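Local atomic coordinates of designed Anbu Protein (Synthetic construct, PDB entry 5LOY), a protein that forms a helical assembly as a consensus-designed Anbu (ancestral beta subunit) protein of the proteasome family, and is probably an N-terminal nucleophile hydrolase. Residues L12-D17 with V43-T48; S78-A83 with R124-Y129. All coordinates share one frame; numbering follows the deposited sequence.

The two contacts address opposite faces of one five-stranded antiparallel sheet. Interaction 1 lies close to the centre of the chain, where strand 42-50 of that sheet packs on strand 11-21 of a second sheet; all its touching residues are buried and the chemistry is almost wholly apolar. Interaction 2, about 12 Å away between centres, sets helix 79-94 on strand 124-128 of the shared sheet, and combines a buried aromatic patch with a more open end, where the charged R124 lies against F80. The contacts also touch: F14 CE1 lies 3.9 Å from L125 CD1 between the sheets, and I44 CG1 lies 3.9 Å from M79 SD on the helix-bearing face.

Interaction 1: L12-D17 with V43-T48; sequences LVFASD and VIVLLT
F14 carries its CG anti to the carbonyl carbon (chi1 -57°), which lowers the ring from strand 11-21 onto V45; V45 answers with CG1 anti to its backbone N and CG2 anti to its carbonyl carbon, so that its fork lies over the ring. V45 CB sits almost above the middle of the F14 ring, 3.9 Å from the centroid and 12° off the normal, a CH-pi contact over the face. Its two methyls reach different parts of the same ring: CG2 comes to 3.7 Å from F14 CE2, while CG1 stays 4.0 Å from F14 CG. L47 takes another approach, placing CD1 at the ring edge, near its plane, 4.1 Å from F14 CD1. The same methyl reaches A15 O at 3.9 Å, a van der Waals touch on a carbonyl whose residue pairs through its backbone with V4. M33 also packs on F14 and L47. Cut back to an alanine, position F14 would probably leave the V45 fork and the L47 methyl facing a gap between the sheets. No hydrogen bond crosses, as expected for segments 12-16 and 43-48, whose axes come no nearer than 8.4 Å and whose directions differ by 31°; they belong to different sheets. Just past the contact, D17 OD2 accepts a hydrogen bond from the N of T1, the N-terminal threonine, a position that serves as nucleophile in active proteasome beta subunits. Face-to-face packing of two antiparallel sheets, with helices on their outer sides, is the core of the alpha-beta-beta-alpha sandwich of proteasome subunits and other Ntn hydrolases.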
loop_
_atom_site.group_PDB
_atom_site.type_symbol
_atom_site.label_atom_id
_atom_site.label_comp_id
_atom_site.label_asym_id
_atom_site.label_seq_id
_atom_site.Cartn_x
_atom_site.Cartn_y
_atom_site.Cartn_z
ATOM N N LEU A 12 -1.933 24.492 -3.087
ATOM C CA LEU A 12 -2.095 23.309 -2.230
ATOM C C LEU A 12 -3.366 22.548 -2.587
ATOM O O LEU A 12 -4.377 23.144 -2.982
ATOM C CB LEU A 12 -2.216 23.712 -0.768
ATOM C CG LEU A 12 -1.099 24.516 -0.110
ATOM C CD1 LEU A 12 -1.597 25.220 1.145
ATOM C CD2 LEU A 12 0.076 23.615 0.239
ATOM N N VAL A 13 -3.326 21.240 -2.384
ATOM C CA VAL A 13 -4.492 20.383 -2.552
ATOM C C VAL A 13 -4.649 19.462 -1.329
ATOM O O VAL A 13 -3.680 18.836 -0.895
ATOM C CB VAL A 13 -4.323 19.498 -3.786
ATOM C CG1 VAL A 13 -5.492 18.536 -3.913
ATOM C CG2 VAL A 13 -4.191 20.343 -5.034
ATOM N N PHE A 14 -5.847 19.386 -0.785
ATOM C CA PHE A 14 -6.130 18.537 0.371
ATOM C C PHE A 14 -7.305 17.640 0.086
ATOM O O PHE A 14 -8.309 18.089 -0.481
ATOM C CB PHE A 14 -6.511 19.372 1.593
ATOM C CG PHE A 14 -5.477 20.384 1.989
ATOM C CD1 PHE A 14 -4.478 20.044 2.859
ATOM C CD2 PHE A 14 -5.553 21.700 1.537
ATOM C CE1 PHE A 14 -3.539 20.982 3.253
ATOM C CE2 PHE A 14 -4.630 22.643 1.939
ATOM C CZ PHE A 14 -3.618 22.279 2.796
ATOM N N ALA A 15 -7.217 16.384 0.523
ATOM C CA ALA A 15 -8.345 15.472 0.388
ATOM C C ALA A 15 -8.435 14.528 1.559
ATOM O O ALA A 15 -7.414 14.101 2.099
ATOM C CB ALA A 15 -8.208 14.686 -0.898
ATOM N N SER A 16 -9.647 14.174 1.941
ATOM C CA SER A 16 -9.840 13.243 3.049
ATOM C C SER A 16 -11.123 12.478 2.889
ATOM O O SER A 16 -12.069 13.010 2.337
ATOM C CB SER A 16 -9.882 14.001 4.386
ATOM O OG SER A 16 -10.944 14.938 4.388
ATOM N N ASP A 17 -11.164 11.247 3.392
ATOM C CA ASP A 17 -12.384 10.438 3.374
ATOM C C ASP A 17 -13.145 10.631 4.692
ATOM O O ASP A 17 -12.806 11.527 5.469
ATOM C CB ASP A 17 -12.045 8.968 3.176
ATOM C CG ASP A 17 -11.663 8.277 4.480
ATOM O OD1 ASP A 17 -10.925 8.918 5.267
ATOM O OD2 ASP A 17 -12.124 7.121 4.725
ATOM N N VAL A 43 -5.578 31.316 5.122
ATOM C CA VAL A 43 -6.337 30.087 5.053
ATOM C C VAL A 43 -5.505 28.971 5.667
ATOM O O VAL A 43 -4.369 28.760 5.266
ATOM C CB VAL A 43 -6.636 29.685 3.602
ATOM C CG1 VAL A 43 -7.387 28.369 3.549
ATOM C CG2 VAL A 43 -7.435 30.757 2.907
ATOM N N ILE A 44 -6.079 28.255 6.633
ATOM C CA ILE A 44 -5.415 27.110 7.265
ATOM C C ILE A 44 -6.319 25.892 7.239
ATOM O O ILE A 44 -7.483 25.988 7.610
ATOM C CB ILE A 44 -5.063 27.446 8.711
ATOM C CG1 ILE A 44 -3.978 28.514 8.716
ATOM C CG2 ILE A 44 -4.574 26.206 9.444
ATOM C CD1 ILE A 44 -3.726 29.078 10.083
ATOM N N VAL A 45 -5.790 24.755 6.805
ATOM C CA VAL A 45 -6.574 23.538 6.683
ATOM C C VAL A 45 -5.947 22.438 7.508
ATOM O O VAL A 45 -4.745 22.217 7.411
ATOM C CB VAL A 45 -6.607 23.031 5.239
ATOM C CG1 VAL A 45 -7.507 21.810 5.135
ATOM C CG2 VAL A 45 -7.080 24.122 4.304
ATOM N N LEU A 46 -6.773 21.763 8.308
ATOM C CA LEU A 46 -6.334 20.690 9.206
ATOM C C LEU A 46 -7.048 19.368 8.880
ATOM O O LEU A 46 -8.270 19.318 8.839
ATOM C CB LEU A 46 -6.602 21.107 10.652
ATOM C CG LEU A 46 -6.276 20.110 11.771
ATOM C CD1 LEU A 46 -4.775 19.882 11.886
ATOM C CD2 LEU A 46 -6.813 20.612 13.092
ATOM N N LEU A 47 -6.283 18.312 8.623
ATOM C CA LEU A 47 -6.834 16.990 8.377
ATOM C C LEU A 47 -6.442 16.095 9.546
ATOM O O LEU A 47 -5.294 16.142 10.004
ATOM C CB LEU A 47 -6.296 16.395 7.072
ATOM C CG LEU A 47 -6.299 17.274 5.823
ATOM C CD1 LEU A 47 -5.656 16.541 4.650
ATOM C CD2 LEU A 47 -7.697 17.735 5.440
ATOM N N THR A 48 -7.391 15.255 9.966
ATOM C CA THR A 48 -7.232 14.388 11.116
ATOM C C THR A 48 -7.213 12.873 10.814
ATOM O O THR A 48 -7.842 12.401 9.870
ATOM C CB THR A 48 -8.365 14.635 12.124
ATOM O OG1 THR A 48 -9.606 14.175 11.587
ATOM C CG2 THR A 48 -8.476 16.103 12.430
#

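Interaction 2: S78-A83 with R124-Y129; sequences SMFEAA and RLFLIY
M79 and A83, one helical turn apart, face R124 and F126 of a strand that runs nearly alongside the helix: the axes of 79-83 and 124-128 differ by 20° in direction and approach to 9.1 Å. The CA atoms of M79 and R124 are 6.8 Å apart. S78 starts the helix as its N-cap, its OG accepting a nearly straight hydrogen bond from E81 N at 3.3 Å, while S78 O takes the first backbone bond from A82 N. F126 is the one aromatic side chain of strand 124-128 and lies against the helix. A83 CB lies over one face of its ring, displaced toward the rim and 24° off the normal, in a CH-pi contact 4.2 Å from the centroid. Toward the outer end of the ring, F126 CE1 meets M79 CB at 3.7 Å and F126 CZ meets F80 CA at the same distance. The F80 side chain crosses that of F126 at about a right angle, its CD2 reaching F126 CE2, and its ring meets F134 edge-to-face. This is the outer layer of the alpha-beta-beta-alpha sandwich, a helix laid on the sheet face away from the second sheet. R124 bends at chi3 (80°), bringing its guanidinium against the start of the helix: F80 N lies over one face, offset toward the rim, and NH2 comes to 3.8 Å from F80 CB. Salt bridges from NE to E136 and from NH1 to E121 hold the group; E121 OE2 also accepts from M79 N, and its charge probably offsets that of R124 at this helix N-terminus. Farther along, I128 CG1 packs 4.1 Å from A83 O.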
loop_
_atom_site.group_PDB
_atom_site.type_symbol
_atom_site.label_atom_id
_atom_site.label_comp_id
_atom_site.label_asym_id
_atom_site.label_seq_id
_atom_site.Cartn_x
_atom_site.Cartn_y
_atom_site.Cartn_z
ATOM N N SER A 78 2.954 32.331 12.106
ATOM C CA SER A 78 3.507 31.573 10.977
ATOM C C SER A 78 2.958 30.157 11.012
ATOM O O SER A 78 2.481 29.699 12.039
ATOM C CB SER A 78 5.044 31.559 11.019
ATOM O OG SER A 78 5.533 30.608 11.945
ATOM N N MET A 79 2.975 29.483 9.875
ATOM C CA MET A 79 2.503 28.106 9.820
ATOM C C MET A 79 3.344 27.170 10.673
ATOM O O MET A 79 2.841 26.194 11.183
ATOM C CB MET A 79 2.486 27.609 8.383
ATOM C CG MET A 79 1.335 28.180 7.554
ATOM S SD MET A 79 -0.305 27.506 7.915
ATOM C CE MET A 79 0.059 25.864 8.466
ATOM N N PHE A 80 4.622 27.474 10.835
ATOM C CA PHE A 80 5.451 26.705 11.749
ATOM C C PHE A 80 4.879 26.804 13.170
ATOM O O PHE A 80 4.736 25.786 13.837
ATOM C CB PHE A 80 6.910 27.178 11.682
ATOM C CG PHE A 80 7.864 26.363 12.512
ATOM C CD1 PHE A 80 8.076 26.667 13.856
ATOM C CD2 PHE A 80 8.587 25.308 11.942
ATOM C CE1 PHE A 80 8.961 25.923 14.622
ATOM C CE2 PHE A 80 9.469 24.572 12.701
ATOM C CZ PHE A 80 9.659 24.879 14.042
ATOM N N GLU A 81 4.557 28.008 13.637
ATOM C CA GLU A 81 3.951 28.151 14.951
ATOM C C GLU A 81 2.566 27.492 15.028
ATOM O O GLU A 81 2.195 26.947 16.060
ATOM C CB GLU A 81 3.876 29.621 15.360
ATOM C CG GLU A 81 5.245 30.278 15.630
ATOM C CD GLU A 81 6.075 29.571 16.724
ATOM O OE1 GLU A 81 5.494 29.189 17.785
ATOM O OE2 GLU A 81 7.315 29.389 16.532
ATOM N N ALA A 82 1.797 27.540 13.953
ATOM C CA ALA A 82 0.507 26.851 13.911
ATOM C C ALA A 82 0.646 25.340 14.162
ATOM O O ALA A 82 -0.088 24.756 14.966
ATOM C CB ALA A 82 -0.167 27.081 12.564
ATOM N N ALA A 83 1.606 24.731 13.475
ATOM C CA ALA A 83 1.890 23.300 13.617
ATOM C C ALA A 83 2.301 22.975 15.037
ATOM O O ALA A 83 1.897 21.976 15.592
ATOM C CB ALA A 83 2.982 22.873 12.642
ATOM N N ARG A 124 2.547 26.599 2.842
ATOM C CA ARG A 124 3.349 25.610 3.566
ATOM C C ARG A 124 2.492 24.417 4.006
ATOM O O ARG A 124 1.262 24.523 4.119
ATOM C CB ARG A 124 4.023 26.258 4.774
ATOM C CG ARG A 124 5.000 27.366 4.414
ATOM C CD ARG A 124 5.461 28.154 5.633
ATOM N NE ARG A 124 6.513 27.455 6.368
ATOM C CZ ARG A 124 7.127 27.923 7.456
ATOM N NH1 ARG A 124 6.780 29.103 7.986
ATOM N NH2 ARG A 124 8.081 27.200 8.030
ATOM N N LEU A 125 3.154 23.290 4.244
ATOM C CA LEU A 125 2.485 22.036 4.531
ATOM C C LEU A 125 3.277 21.230 5.567
ATOM O O LEU A 125 4.492 21.025 5.393
ATOM C CB LEU A 125 2.382 21.231 3.250
ATOM C CG LEU A 125 1.654 19.892 3.367
ATOM C CD1 LEU A 125 0.191 20.141 3.717
ATOM C CD2 LEU A 125 1.762 19.077 2.084
ATOM N N PHE A 126 2.583 20.762 6.614
ATOM C CA PHE A 126 3.215 20.043 7.734
ATOM C C PHE A 126 2.541 18.719 8.052
ATOM O O PHE A 126 1.340 18.562 7.814
ATOM C CB PHE A 126 3.160 20.881 9.000
ATOM C CG PHE A 126 3.991 22.117 8.937
ATOM C CD1 PHE A 126 3.512 23.240 8.313
ATOM C CD2 PHE A 126 5.253 22.156 9.490
ATOM C CE1 PHE A 126 4.283 24.386 8.252
ATOM C CE2 PHE A 126 6.038 23.301 9.416
ATOM C CZ PHE A 126 5.552 24.411 8.789
ATOM N N LEU A 127 3.318 17.788 8.609
ATOM C CA LEU A 127 2.800 16.521 9.147
ATOM C C LEU A 127 3.067 16.498 10.636
ATOM O O LEU A 127 4.213 16.690 11.055
ATOM C CB LEU A 127 3.493 15.349 8.484
ATOM C CG LEU A 127 3.221 13.937 9.011
ATOM C CD1 LEU A 127 1.765 13.564 8.886
ATOM C CD2 LEU A 127 4.043 12.917 8.238
ATOM N N ILE A 128 2.023 16.303 11.441
ATOM C CA ILE A 128 2.195 16.224 12.890
ATOM C C ILE A 128 2.071 14.782 13.321
ATOM O O ILE A 128 1.056 14.122 13.072
ATOM C CB ILE A 128 1.185 17.086 13.662
ATOM C CG1 ILE A 128 1.404 18.562 13.379
ATOM C CG2 ILE A 128 1.359 16.912 15.144
ATOM C CD1 ILE A 128 0.666 19.056 12.167
ATOM N N TYR A 129 3.120 14.291 13.954
ATOM C CA TYR A 129 3.179 12.903 14.350
ATOM C C TYR A 129 2.434 12.647 15.655
ATOM O O TYR A 129 2.162 13.573 16.405
ATOM C CB TYR A 129 4.645 12.496 14.540
ATOM C CG TYR A 129 5.504 12.463 13.294
ATOM C CD1 TYR A 129 5.165 11.666 12.192
ATOM C CD2 TYR A 129 6.695 13.161 13.256
ATOM C CE1 TYR A 129 5.977 11.617 11.072
ATOM C CE2 TYR A 129 7.521 13.109 12.157
ATOM C CZ TYR A 129 7.159 12.344 11.069
ATOM O OH TYR A 129 8.025 12.325 9.999
#